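Local coordinates for adhesion and penetration protein autotransporter (Haemophilus influenzae, PDB 3SYJ) that mediates bacterial adherence to host cells and self-association into aggregates, and is probably also a secreted serine protease, at residues A[378-383]-A[400-405]; A[421-426]-A[446-451]; A[431-436]-A[464-469]; A[471-476]-A[490-495]. One frame throughout, in Å; residues are numbered along the deposited sequence.

In the fold
All four contacts lie in the beta-helix of the Hap passenger domain, away from the probable catalytic serine, Ser218. Contacts 1, 2 and 4 all reach one parallel sheet, contact 1 by its second segment. Strands 403-407, 423-427, 449-452, 471-473 and 493-494 follow in that order. Contacts 1 and 2 have centres about 10 Å apart, and Leu404 is probably hydrogen-bonded to Ser423 and Ser425. Contacts 2 and 4 are about 12 Å apart between centres and meet where strand 449-452 pairs with 471-473. Contact 3 belongs to another side of the coils. It packs on contact 2 through Leu433 and Phe466, and a salt bridge from Asp469 to Lys490 ties it to contact 4.

Contact 1: residues A[378-383]-A[400-405]; sequences TWQGAG and EHDRLS
Trp379 and Leu404 meet between two coils of the passenger beta-helix. The indole has CG anti to the backbone N (chi1 175°), which carries its six-membered ring toward segment 400-405. There the Leu404 side chain crosses it at about a right angle, and CD1 lies at the ring edge, 3.6 Å from Trp379 CZ3. The ring nitrogen bonds elsewhere, to Gln358. Gln380 comes next. Its extended chain brings NE2 to Asp402 OD1 in a 3.1 Å hydrogen bond. The oxygen lies in the amide plane but is itself met from above the carboxylate, and the two planes stand 88° apart. Asp402 OD1 also forms a salt bridge with Lys123, so one oxygen serves an amide and an ammonium group. A water lies at the other oxygen, OD2, and accepts from Gly381 N. A second water accepts from Ser405 N and lies 2.9 Å from Gly381 O, which also takes Lys123 NZ. The first water thus links backbone to the Asp402 carboxylate, and the second links backbone to backbone. Further on, Ala382 O packs against Ser405 CB, while Ser405 OG is bonded to Phe124 O. The backbones come closest at Gly383, whose CA lies 3.1 Å from Ser405 O.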
loop_
_atom_site.group_PDB
_atom_site.type_symbol
_atom_site.label_atom_id
_atom_site.label_comp_id
_atom_site.label_asym_id
_atom_site.label_seq_id
_atom_site.Cartn_x
_atom_site.Cartn_y
_atom_site.Cartn_z
ATOM N N THR A 378 0.950 26.763 -65.113
ATOM C CA THR A 378 1.415 25.520 -64.483
ATOM C C THR A 378 2.916 25.279 -64.675
ATOM O O THR A 378 3.552 25.911 -65.521
ATOM C CB THR A 378 0.651 24.296 -65.026
ATOM O OG1 THR A 378 0.876 24.178 -66.435
ATOM C CG2 THR A 378 -0.844 24.434 -64.760
ATOM N N TRP A 379 3.482 24.371 -63.881
ATOM C CA TRP A 379 4.873 23.955 -64.084
ATOM C C TRP A 379 5.005 22.443 -64.198
ATOM O O TRP A 379 4.229 21.692 -63.610
ATOM C CB TRP A 379 5.796 24.452 -62.966
ATOM C CG TRP A 379 7.220 23.932 -63.094
ATOM C CD1 TRP A 379 8.213 24.469 -63.860
ATOM C CD2 TRP A 379 7.799 22.789 -62.436
ATOM N NE1 TRP A 379 9.369 23.735 -63.730
ATOM C CE2 TRP A 379 9.145 22.702 -62.857
ATOM C CE3 TRP A 379 7.310 21.830 -61.539
ATOM C CZ2 TRP A 379 10.011 21.690 -62.414
ATOM C CZ3 TRP A 379 8.173 20.826 -61.093
ATOM C CH2 TRP A 379 9.508 20.764 -61.536
ATOM N N GLN A 380 6.021 22.018 -64.942
ATOM C CA GLN A 380 6.297 20.610 -65.191
ATOM C C GLN A 380 7.775 20.454 -65.533
ATOM O O GLN A 380 8.278 21.120 -66.441
ATOM C CB GLN A 380 5.449 20.126 -66.364
ATOM C CG GLN A 380 5.469 18.626 -66.575
ATOM C CD GLN A 380 4.599 18.193 -67.734
ATOM O OE1 GLN A 380 4.238 18.998 -68.590
ATOM N NE2 GLN A 380 4.267 16.907 -67.773
ATOM N N GLY A 381 8.472 19.584 -64.812
ATOM C CA GLY A 381 9.894 19.395 -65.028
ATOM C C GLY A 381 10.456 18.240 -64.223
ATOM O O GLY A 381 9.705 17.433 -63.658
ATOM N N ALA A 382 11.781 18.154 -64.157
ATOM C CA ALA A 382 12.426 17.009 -63.526
ATOM C C ALA A 382 12.033 16.886 -62.059
ATOM O O ALA A 382 11.824 15.777 -61.551
ATOM C CB ALA A 382 13.920 17.102 -63.665
ATOM N N GLY A 383 11.916 18.024 -61.384
ATOM C CA GLY A 383 11.631 18.037 -59.960
ATOM C C GLY A 383 12.111 19.313 -59.294
ATOM O O GLY A 383 12.646 20.204 -59.958
ATOM N N GLU A 400 -1.826 17.134 -65.170
ATOM C CA GLU A 400 -2.444 15.821 -65.010
ATOM C C GLU A 400 -1.535 14.717 -65.545
ATOM O O GLU A 400 -0.897 14.885 -66.582
ATOM C CB GLU A 400 -3.803 15.779 -65.709
ATOM C CG GLU A 400 -4.605 14.515 -65.433
ATOM C CD GLU A 400 -5.971 14.527 -66.110
ATOM O OE1 GLU A 400 -6.296 15.516 -66.796
ATOM O OE2 GLU A 400 -6.727 13.551 -65.955
ATOM N N HIS A 401 -1.471 13.599 -64.825
ATOM C CA HIS A 401 -0.625 12.454 -65.195
ATOM C C HIS A 401 0.871 12.735 -65.069
ATOM O O HIS A 401 1.696 11.995 -65.605
ATOM C CB HIS A 401 -0.951 11.939 -66.606
ATOM C CG HIS A 401 -2.373 11.496 -66.770
ATOM N ND1 HIS A 401 -3.180 11.940 -67.796
ATOM C CD2 HIS A 401 -3.142 10.674 -66.016
ATOM C CE1 HIS A 401 -4.378 11.397 -67.677
ATOM N NE2 HIS A 401 -4.384 10.629 -66.603
ATOM N N ASP A 402 1.219 13.810 -64.371
ATOM C CA ASP A 402 2.617 14.121 -64.120
ATOM C C ASP A 402 2.925 14.086 -62.628
ATOM O O ASP A 402 2.158 14.601 -61.815
ATOM C CB ASP A 402 2.992 15.483 -64.698
ATOM C CG ASP A 402 4.417 15.882 -64.352
ATOM O OD1 ASP A 402 5.330 15.590 -65.157
ATOM O OD2 ASP A 402 4.627 16.466 -63.268
ATOM N N ARG A 403 4.054 13.475 -62.280
ATOM C CA ARG A 403 4.501 13.390 -60.897
ATOM C C ARG A 403 5.597 14.418 -60.640
ATOM O O ARG A 403 6.574 14.501 -61.390
ATOM C CB ARG A 403 5.040 11.987 -60.604
ATOM C CG ARG A 403 4.945 11.553 -59.154
ATOM C CD ARG A 403 5.713 10.256 -58.935
ATOM N NE ARG A 403 7.145 10.511 -58.959
ATOM C CZ ARG A 403 8.065 9.687 -58.470
ATOM N NH1 ARG A 403 7.711 8.527 -57.923
ATOM N NH2 ARG A 403 9.344 10.032 -58.526
ATOM N N LEU A 404 5.437 15.200 -59.579
ATOM C CA LEU A 404 6.463 16.147 -59.177
ATOM C C LEU A 404 7.398 15.470 -58.179
ATOM O O LEU A 404 6.939 14.821 -57.240
ATOM C CB LEU A 404 5.831 17.418 -58.581
ATOM C CG LEU A 404 6.769 18.572 -58.192
ATOM C CD1 LEU A 404 6.087 19.937 -58.324
ATOM C CD2 LEU A 404 7.350 18.399 -56.784
ATOM N N SER A 405 8.704 15.610 -58.405
ATOM C CA SER A 405 9.729 15.078 -57.510
ATOM C C SER A 405 10.274 16.160 -56.582
ATOM O O SER A 405 10.844 17.157 -57.040
ATOM C CB SER A 405 10.889 14.507 -58.324
ATOM O OG SER A 405 10.496 13.360 -59.052
HETATM O O HOH W 1 8.831 17.084 -60.965
HETATM O O HOH W 2 6.724 18.079 -62.507
#

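Contact 2: residues A[421-426]-A[446-451]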
loop_
_atom_site.group_PDB
_atom_site.type_symbol
_atom_site.label_atom_id
_atom_site.label_comp_id
_atom_site.label_asym_id
_atom_site.label_seq_id
_atom_site.Cartn_x
_atom_site.Cartn_y
_atom_site.Cartn_z
ATOM N N LYS A 421 -4.106 18.703 -60.527
ATOM C CA LYS A 421 -4.286 17.356 -61.028
ATOM C C LYS A 421 -2.984 16.546 -61.051
ATOM O O LYS A 421 -3.012 15.328 -61.221
ATOM C CB LYS A 421 -4.999 17.367 -62.376
ATOM C CG LYS A 421 -6.507 17.233 -62.241
ATOM C CD LYS A 421 -7.214 17.475 -63.556
ATOM C CE LYS A 421 -7.178 18.951 -63.924
ATOM N NZ LYS A 421 -8.035 19.249 -65.106
ATOM N N GLY A 422 -1.850 17.219 -60.849
ATOM C CA GLY A 422 -0.574 16.536 -60.748
ATOM C C GLY A 422 -0.455 15.799 -59.426
ATOM O O GLY A 422 -1.200 16.071 -58.479
ATOM N N SER A 423 0.479 14.860 -59.352
ATOM C CA SER A 423 0.768 14.195 -58.084
ATOM C C SER A 423 2.159 14.577 -57.578
ATOM O O SER A 423 2.828 15.428 -58.157
ATOM C CB SER A 423 0.640 12.678 -58.228
ATOM O OG SER A 423 1.553 12.192 -59.197
ATOM N N ILE A 424 2.595 13.951 -56.495
ATOM C CA ILE A 424 3.900 14.277 -55.932
ATOM C C ILE A 424 4.584 13.086 -55.273
ATOM O O ILE A 424 3.929 12.228 -54.669
ATOM C CB ILE A 424 3.793 15.430 -54.912
ATOM C CG1 ILE A 424 5.184 15.874 -54.435
ATOM C CG2 ILE A 424 2.920 15.015 -53.740
ATOM C CD1 ILE A 424 5.216 17.259 -53.822
ATOM N N SER A 425 5.907 13.033 -55.401
ATOM C CA SER A 425 6.714 12.105 -54.609
ATOM C C SER A 425 7.655 12.904 -53.717
ATOM O O SER A 425 8.498 13.657 -54.206
ATOM C CB SER A 425 7.510 11.154 -55.504
ATOM O OG SER A 425 8.397 10.364 -54.737
ATOM N N VAL A 426 7.506 12.746 -52.410
ATOM C CA VAL A 426 8.303 13.503 -51.461
ATOM C C VAL A 426 9.467 12.655 -50.964
ATOM O O VAL A 426 9.300 11.794 -50.089
ATOM C CB VAL A 426 7.448 13.955 -50.262
ATOM C CG1 VAL A 426 8.270 14.860 -49.321
ATOM C CG2 VAL A 426 6.183 14.652 -50.752
ATOM N N PHE A 446 -2.748 17.548 -54.381
ATOM C CA PHE A 446 -2.234 16.620 -55.389
ATOM C C PHE A 446 -3.234 15.487 -55.605
ATOM O O PHE A 446 -3.999 15.146 -54.706
ATOM C CB PHE A 446 -0.872 16.053 -54.973
ATOM C CG PHE A 446 0.195 17.101 -54.779
ATOM C CD1 PHE A 446 0.901 17.605 -55.864
ATOM C CD2 PHE A 446 0.490 17.578 -53.512
ATOM C CE1 PHE A 446 1.885 18.569 -55.687
ATOM C CE2 PHE A 446 1.459 18.545 -53.326
ATOM C CZ PHE A 446 2.161 19.041 -54.414
ATOM N N SER A 447 -3.236 14.904 -56.795
ATOM C CA SER A 447 -4.131 13.785 -57.062
ATOM C C SER A 447 -3.607 12.512 -56.406
ATOM O O SER A 447 -4.311 11.511 -56.328
ATOM C CB SER A 447 -4.273 13.563 -58.560
ATOM O OG SER A 447 -3.013 13.255 -59.120
ATOM N N GLU A 448 -2.367 12.559 -55.933
ATOM C CA GLU A 448 -1.720 11.395 -55.341
ATOM C C GLU A 448 -0.430 11.851 -54.665
ATOM O O GLU A 448 0.309 12.673 -55.214
ATOM C CB GLU A 448 -1.426 10.362 -56.430
ATOM C CG GLU A 448 -0.982 9.001 -55.932
ATOM C CD GLU A 448 -0.878 7.973 -57.056
ATOM O OE1 GLU A 448 -0.179 8.246 -58.061
ATOM O OE2 GLU A 448 -1.495 6.891 -56.931
ATOM N N ILE A 449 -0.165 11.325 -53.472
ATOM C CA ILE A 449 0.978 11.768 -52.668
ATOM C C ILE A 449 1.714 10.573 -52.067
ATOM O O ILE A 449 1.107 9.739 -51.397
ATOM C CB ILE A 449 0.538 12.718 -51.520
ATOM C CG1 ILE A 449 -0.194 13.946 -52.069
ATOM C CG2 ILE A 449 1.728 13.146 -50.676
ATOM C CD1 ILE A 449 -0.975 14.713 -51.007
ATOM N N GLY A 450 3.017 10.483 -52.320
ATOM C CA GLY A 450 3.822 9.421 -51.752
ATOM C C GLY A 450 4.997 9.951 -50.947
ATOM O O GLY A 450 5.609 10.955 -51.310
ATOM N N LEU A 451 5.299 9.279 -49.839
ATOM C CA LEU A 451 6.526 9.525 -49.091
ATOM C C LEU A 451 7.494 8.350 -49.296
ATOM O O LEU A 451 7.122 7.193 -49.077
ATOM C CB LEU A 451 6.210 9.691 -47.608
ATOM C CG LEU A 451 5.698 11.058 -47.157
ATOM C CD1 LEU A 451 4.930 10.924 -45.855
ATOM C CD2 LEU A 451 6.874 12.014 -47.005
HETATM O O HOH W 3 2.147 9.555 -58.590
#
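Ile424 lies over one face of the Phe446 ring. Its CG2 methyl is 3.6 Å from the ring centroid and 16° off the normal, a CH-pi contact, and CD1 reaches the ring at CZ. Phe446 has CG beside its backbone N (chi1 -60°), which lays the ring against Ile424. Gly422 O lies at the ring edge, in its plane. The same Ile424 methyl also touches CG1 of Ile449, its partner in the parallel ladder. Val426 and Leu451 point the same way, side by side, with Leu451 CD2 3.8 Å from Val426 CB. The other face is polar. There one water links Ser423 OG to Glu448 OE1. Between the faces, Ile424 N bonds to Glu448 O, Gly450 N to Ile424 O, and Val426 N to Gly450 O at 2.8 Å. Before the strands, Ser447 N donates to Gly422 O, and Ser447 OG reaches Lys421 O at 3.0 Å from above the carbonyl plane. This parallel pairing joins successive coils of the beta-helix. Strand 403-407 flanks the pair beyond 423-427, strand 471-473 flanks it beyond 449-452, and strand 430-433 packs against Ile424, Val426, Phe446 and Ile449.

Contact 3: residues A[431-436]-A[464-469]; sequences VILEQQ and KQFDTD
Leu433 and Gln435 meet Gln465 and Phe466 in a small, mostly buried contact where a strand end and a loop of the beta-helix meet. Segment 431-436 is the end of strand 430-433 and the turn after it. Segment 464-469 is a loop between strands 455-460 and 471-473. The two run through different coils, and side chains from the loop reach the strand end. Gln465 covers the most surface. Its CG lies beside the backbone N (chi1 -72°) and the chain bends at chi2 (-72°), and this fold brings the terminal amide over the backbone from Leu433 to Gln435. The backbone N and O of Gln435 both lie near that amide. The Gln465 and Gln435 side chains pass at a slant, with their amide planes 62° apart. Gln435 bends at chi2 and its end leads away from the loop, where its OE1 makes a weak hydrogen bond to Asn397.

Beside the amide lies an apolar touch. Leu433 points toward the loop. The Leu433 and Phe466 side chains cross at about a right angle, with CD1 3.8 Å from Phe466 CD2. Further along the loop, Asp467 OD1 accepts from Asp469 N at 3.1 Å, from above the carboxylate plane. This is an Asx turn, just ahead of strand 471-473. Around the contact, Leu433 and Phe466 both pack on Ile449 of strand 449-452 and on Leu460 of strand 455-460. Phe466 also meets the ring of Phe471, in strand 471-473.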
loop_
_atom_site.group_PDB
_atom_site.type_symbol
_atom_site.label_atom_id
_atom_site.label_comp_id
_atom_site.label_asym_id
_atom_site.label_seq_id
_atom_site.Cartn_x
_atom_site.Cartn_y
_atom_site.Cartn_z
ATOM N N VAL A 431 7.264 18.997 -47.249
ATOM C CA VAL A 431 6.257 19.579 -48.109
ATOM C C VAL A 431 5.102 19.895 -47.188
ATOM O O VAL A 431 4.596 19.009 -46.493
ATOM C CB VAL A 431 5.771 18.575 -49.158
ATOM C CG1 VAL A 431 4.465 19.039 -49.780
ATOM C CG2 VAL A 431 6.846 18.342 -50.221
ATOM N N ILE A 432 4.709 21.164 -47.156
ATOM C CA ILE A 432 3.539 21.590 -46.400
ATOM C C ILE A 432 2.377 21.738 -47.370
ATOM O O ILE A 432 2.506 22.395 -48.401
ATOM C CB ILE A 432 3.790 22.939 -45.694
ATOM C CG1 ILE A 432 4.973 22.822 -44.726
ATOM C CG2 ILE A 432 2.547 23.396 -44.973
ATOM C CD1 ILE A 432 5.401 24.147 -44.111
ATOM N N LEU A 433 1.251 21.111 -47.051
ATOM C CA LEU A 433 0.072 21.185 -47.904
ATOM C C LEU A 433 -0.878 22.265 -47.427
ATOM O O LEU A 433 -1.458 22.156 -46.347
ATOM C CB LEU A 433 -0.669 19.852 -47.921
ATOM C CG LEU A 433 0.156 18.631 -48.326
ATOM C CD1 LEU A 433 -0.712 17.384 -48.259
ATOM C CD2 LEU A 433 0.730 18.840 -49.726
ATOM N N GLU A 434 -1.034 23.304 -48.241
ATOM C CA GLU A 434 -2.032 24.332 -47.973
ATOM C C GLU A 434 -2.656 24.889 -49.256
ATOM O O GLU A 434 -2.708 26.105 -49.438
ATOM C CB GLU A 434 -1.432 25.474 -47.131
ATOM C CG GLU A 434 -2.462 26.158 -46.227
ATOM C CD GLU A 434 -1.921 27.361 -45.473
ATOM O OE1 GLU A 434 -0.692 27.573 -45.459
ATOM O OE2 GLU A 434 -2.740 28.101 -44.888
ATOM N N GLN A 435 -3.124 24.013 -50.145
ATOM C CA GLN A 435 -3.832 24.470 -51.339
ATOM C C GLN A 435 -4.989 25.341 -50.913
ATOM O O GLN A 435 -5.657 25.040 -49.923
ATOM C CB GLN A 435 -4.415 23.306 -52.140
ATOM C CG GLN A 435 -3.470 22.652 -53.096
ATOM C CD GLN A 435 -3.238 23.441 -54.359
ATOM O OE1 GLN A 435 -4.105 23.550 -55.229
ATOM N NE2 GLN A 435 -2.046 23.965 -54.483
ATOM N N GLN A 436 -5.231 26.400 -51.682
ATOM C CA GLN A 436 -6.392 27.261 -51.495
ATOM C C GLN A 436 -7.516 26.850 -52.435
ATOM O O GLN A 436 -7.269 26.490 -53.585
ATOM C CB GLN A 436 -6.035 28.709 -51.812
ATOM C CG GLN A 436 -4.651 29.149 -51.387
ATOM C CD GLN A 436 -4.558 29.443 -49.908
ATOM O OE1 GLN A 436 -4.586 28.533 -49.077
ATOM N NE2 GLN A 436 -4.429 30.722 -49.569
ATOM N N LYS A 464 -8.944 18.575 -45.946
ATOM C CA LYS A 464 -9.368 18.232 -47.290
ATOM C C LYS A 464 -8.357 18.636 -48.350
ATOM O O LYS A 464 -8.701 19.323 -49.304
ATOM C CB LYS A 464 -10.712 18.889 -47.585
ATOM C CG LYS A 464 -11.771 18.550 -46.575
ATOM C CD LYS A 464 -13.146 18.722 -47.179
ATOM C CE LYS A 464 -14.154 17.799 -46.511
ATOM N NZ LYS A 464 -15.172 17.303 -47.492
ATOM N N GLN A 465 -7.114 18.194 -48.190
ATOM C CA GLN A 465 -6.041 18.565 -49.110
ATOM C C GLN A 465 -5.794 17.490 -50.150
ATOM O O GLN A 465 -5.209 17.745 -51.208
ATOM C CB GLN A 465 -4.748 18.839 -48.339
ATOM C CG GLN A 465 -4.767 20.131 -47.555
ATOM C CD GLN A 465 -4.679 21.345 -48.455
ATOM O OE1 GLN A 465 -5.487 22.282 -48.355
ATOM N NE2 GLN A 465 -3.700 21.339 -49.348
ATOM N N PHE A 466 -6.232 16.281 -49.832
ATOM C CA PHE A 466 -6.031 15.147 -50.710
ATOM C C PHE A 466 -6.957 14.023 -50.298
ATOM O O PHE A 466 -7.487 14.011 -49.190
ATOM C CB PHE A 466 -4.586 14.654 -50.634
ATOM C CG PHE A 466 -4.188 14.181 -49.266
ATOM C CD1 PHE A 466 -4.352 12.850 -48.898
ATOM C CD2 PHE A 466 -3.664 15.065 -48.340
ATOM C CE1 PHE A 466 -3.993 12.409 -47.631
ATOM C CE2 PHE A 466 -3.308 14.632 -47.075
ATOM C CZ PHE A 466 -3.468 13.298 -46.724
ATOM N N ASP A 467 -7.129 13.073 -51.205
ATOM C CA ASP A 467 -7.936 11.891 -50.975
ATOM C C ASP A 467 -7.055 10.878 -50.236
ATOM O O ASP A 467 -6.016 10.475 -50.739
ATOM C CB ASP A 467 -8.416 11.361 -52.336
ATOM C CG ASP A 467 -9.263 10.099 -52.232
ATOM O OD1 ASP A 467 -9.458 9.571 -51.109
ATOM O OD2 ASP A 467 -9.734 9.637 -53.297
ATOM N N THR A 468 -7.455 10.483 -49.033
ATOM C CA THR A 468 -6.594 9.636 -48.217
ATOM C C THR A 468 -6.368 8.259 -48.835
ATOM O O THR A 468 -5.445 7.550 -48.454
ATOM C CB THR A 468 -7.107 9.482 -46.776
ATOM O OG1 THR A 468 -8.374 8.825 -46.783
ATOM C CG2 THR A 468 -7.233 10.849 -46.098
ATOM N N ASP A 469 -7.210 7.885 -49.791
ATOM C CA ASP A 469 -7.021 6.640 -50.528
ATOM C C ASP A 469 -5.871 6.762 -51.521
ATOM O O ASP A 469 -5.357 5.756 -51.997
ATOM C CB ASP A 469 -8.307 6.261 -51.275
ATOM C CG ASP A 469 -9.404 5.770 -50.339
ATOM O OD1 ASP A 469 -9.092 5.457 -49.161
ATOM O OD2 ASP A 469 -10.572 5.696 -50.785
#

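Contact 4: residues A[471-476]-A[490-495]; sequences FYFGFR and KRIQNT
Phe473 turns the edge of its ring to segment 490-495. CG sits beside the backbone N (chi1 -57°), which puts CD2 and CE2 on the side of Ile492. The CG2 methyl of Ile492 lies near the ring plane, 3.8 Å from Phe473 CE2. Gln493 O lies in that plane too, at the same edge. One face of the ring takes CE2 of Phe471, from the same strand. The Gln493 carbonyl has a second task: it accepts from Phe473 N at 2.9 Å, in a fairly straight bond (167° at the hydrogen). Here the donor is tilted 34° from the carbonyl plane.

On the opposite face of the strands, Tyr472 and Gln493 touch through their CB atoms, 3.5 Å apart. Their ends then part. Tyr472, with chi1 66°, carries its ring away from segment 490-495 to stack on His92. The Gln493 chain is extended beyond CG, and its OE1 accepts from the same His92. A water bridges the backbones between Gly474 O and Thr495 N. Thr495 OG1 is buried with no polar partner in the model. Strand 493-494, weakly bonded, is the outermost of this parallel sheet within the chain. Strand 449-452 borders 471-473 on its other side, and strand 499-502 packs on Phe473, Ile492 and Asn494.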
loop_
_atom_site.group_PDB
_atom_site.type_symbol
_atom_site.label_atom_id
_atom_site.label_comp_id
_atom_site.label_asym_id
_atom_site.label_seq_id
_atom_site.Cartn_x
_atom_site.Cartn_y
_atom_site.Cartn_z
ATOM N N PHE A 471 -2.962 8.449 -50.858
ATOM C CA PHE A 471 -1.734 8.758 -50.143
ATOM C C PHE A 471 -1.045 7.434 -49.857
ATOM O O PHE A 471 -1.693 6.458 -49.490
ATOM C CB PHE A 471 -2.050 9.495 -48.835
ATOM C CG PHE A 471 -0.829 9.946 -48.069
ATOM C CD1 PHE A 471 -0.431 11.279 -48.091
ATOM C CD2 PHE A 471 -0.092 9.048 -47.315
ATOM C CE1 PHE A 471 0.689 11.701 -47.390
ATOM C CE2 PHE A 471 1.033 9.458 -46.612
ATOM C CZ PHE A 471 1.426 10.782 -46.649
ATOM N N TYR A 472 0.264 7.384 -50.041
ATOM C CA TYR A 472 0.984 6.151 -49.759
ATOM C C TYR A 472 2.371 6.397 -49.181
ATOM O O TYR A 472 3.057 7.359 -49.554
ATOM C CB TYR A 472 1.090 5.280 -51.017
ATOM C CG TYR A 472 1.941 5.892 -52.108
ATOM C CD1 TYR A 472 3.300 5.609 -52.198
ATOM C CD2 TYR A 472 1.389 6.765 -53.035
ATOM C CE1 TYR A 472 4.087 6.184 -53.185
ATOM C CE2 TYR A 472 2.160 7.335 -54.022
ATOM C CZ TYR A 472 3.510 7.042 -54.096
ATOM O OH TYR A 472 4.276 7.618 -55.088
ATOM N N PHE A 473 2.766 5.521 -48.259
ATOM C CA PHE A 473 4.155 5.407 -47.846
ATOM C C PHE A 473 4.830 4.345 -48.718
ATOM O O PHE A 473 4.592 3.143 -48.569
ATOM C CB PHE A 473 4.253 5.027 -46.368
ATOM C CG PHE A 473 3.561 5.991 -45.445
ATOM C CD1 PHE A 473 4.264 7.017 -44.841
ATOM C CD2 PHE A 473 2.203 5.871 -45.183
ATOM C CE1 PHE A 473 3.622 7.907 -43.987
ATOM C CE2 PHE A 473 1.560 6.758 -44.334
ATOM C CZ PHE A 473 2.269 7.775 -43.738
ATOM N N GLY A 474 5.666 4.793 -49.647
ATOM C CA GLY A 474 6.384 3.872 -50.502
ATOM C C GLY A 474 7.624 3.322 -49.828
ATOM O O GLY A 474 7.700 3.264 -48.603
ATOM N N PHE A 475 8.590 2.917 -50.645
ATOM C CA PHE A 475 9.866 2.371 -50.189
ATOM C C PHE A 475 10.504 3.263 -49.143
ATOM O O PHE A 475 10.878 4.396 -49.440
ATOM C CB PHE A 475 10.807 2.241 -51.388
ATOM C CG PHE A 475 12.185 1.753 -51.047
ATOM C CD1 PHE A 475 12.408 0.416 -50.762
ATOM C CD2 PHE A 475 13.275 2.620 -51.066
ATOM C CE1 PHE A 475 13.685 -0.046 -50.472
ATOM C CE2 PHE A 475 14.564 2.164 -50.776
ATOM C CZ PHE A 475 14.767 0.829 -50.481
ATOM N N ARG A 476 10.609 2.745 -47.920
ATOM C CA ARG A 476 11.236 3.426 -46.774
ATOM C C ARG A 476 10.425 4.595 -46.182
ATOM O O ARG A 476 10.831 5.217 -45.201
ATOM C CB ARG A 476 12.685 3.817 -47.072
ATOM C CG ARG A 476 13.610 2.615 -47.100
ATOM C CD ARG A 476 15.024 3.012 -47.458
ATOM N NE ARG A 476 15.862 1.835 -47.637
ATOM C CZ ARG A 476 17.110 1.873 -48.091
ATOM N NH1 ARG A 476 17.667 3.034 -48.420
ATOM N NH2 ARG A 476 17.798 0.748 -48.216
ATOM N N LYS A 490 -9.567 4.274 -45.202
ATOM C CA LYS A 490 -10.143 2.942 -45.336
ATOM C C LYS A 490 -9.022 1.942 -45.078
ATOM O O LYS A 490 -9.079 1.165 -44.127
ATOM C CB LYS A 490 -10.750 2.757 -46.720
ATOM C CG LYS A 490 -11.940 3.665 -46.960
ATOM C CD LYS A 490 -12.360 3.666 -48.418
ATOM C CE LYS A 490 -13.362 4.775 -48.696
ATOM N NZ LYS A 490 -13.342 5.167 -50.132
ATOM N N ARG A 491 -7.995 1.981 -45.922
ATOM C CA ARG A 491 -6.720 1.346 -45.605
ATOM C C ARG A 491 -5.580 2.326 -45.867
ATOM O O ARG A 491 -5.676 3.189 -46.747
ATOM C CB ARG A 491 -6.514 0.055 -46.406
ATOM C CG ARG A 491 -6.629 0.206 -47.906
ATOM C CD ARG A 491 -6.389 -1.132 -48.633
ATOM N NE ARG A 491 -4.978 -1.294 -48.933
ATOM C CZ ARG A 491 -4.419 -0.955 -50.089
ATOM N NH1 ARG A 491 -5.152 -0.465 -51.080
ATOM N NH2 ARG A 491 -3.121 -1.117 -50.254
ATOM N N ILE A 492 -4.504 2.212 -45.099
ATOM C CA ILE A 492 -3.331 3.037 -45.348
ATOM C C ILE A 492 -2.390 2.279 -46.276
ATOM O O ILE A 492 -2.016 1.147 -45.993
ATOM C CB ILE A 492 -2.600 3.405 -44.037
ATOM C CG1 ILE A 492 -3.571 4.032 -43.032
ATOM C CG2 ILE A 492 -1.455 4.374 -44.307
ATOM C CD1 ILE A 492 -2.982 4.173 -41.639
ATOM N N GLN A 493 -2.032 2.887 -47.401
ATOM C CA GLN A 493 -1.031 2.299 -48.280
ATOM C C GLN A 493 0.338 2.499 -47.661
ATOM O O GLN A 493 0.775 3.629 -47.435
ATOM C CB GLN A 493 -1.069 2.950 -49.652
ATOM C CG GLN A 493 -2.373 2.768 -50.374
ATOM C CD GLN A 493 -2.249 3.132 -51.830
ATOM O OE1 GLN A 493 -1.536 2.473 -52.581
ATOM N NE2 GLN A 493 -2.940 4.196 -52.239
ATOM N N ASN A 494 1.008 1.395 -47.371
ATOM C CA ASN A 494 2.320 1.461 -46.769
ATOM C C ASN A 494 3.103 0.232 -47.184
ATOM O O ASN A 494 2.521 -0.824 -47.421
ATOM C CB ASN A 494 2.215 1.548 -45.243
ATOM C CG ASN A 494 1.640 0.288 -44.628
ATOM O OD1 ASN A 494 0.449 0.000 -44.776
ATOM N ND2 ASN A 494 2.480 -0.466 -43.927
ATOM N N THR A 495 4.419 0.392 -47.275
ATOM C CA THR A 495 5.324 -0.658 -47.736
ATOM C C THR A 495 6.134 -1.297 -46.602
ATOM O O THR A 495 6.372 -2.506 -46.620
ATOM C CB THR A 495 6.313 -0.119 -48.807
ATOM O OG1 THR A 495 5.633 0.030 -50.059
ATOM C CG2 THR A 495 7.475 -1.078 -49.000
HETATM O O HOH W 4 -3.567 5.497 -48.054
HETATM O O HOH W 5 6.649 2.495 -46.192
#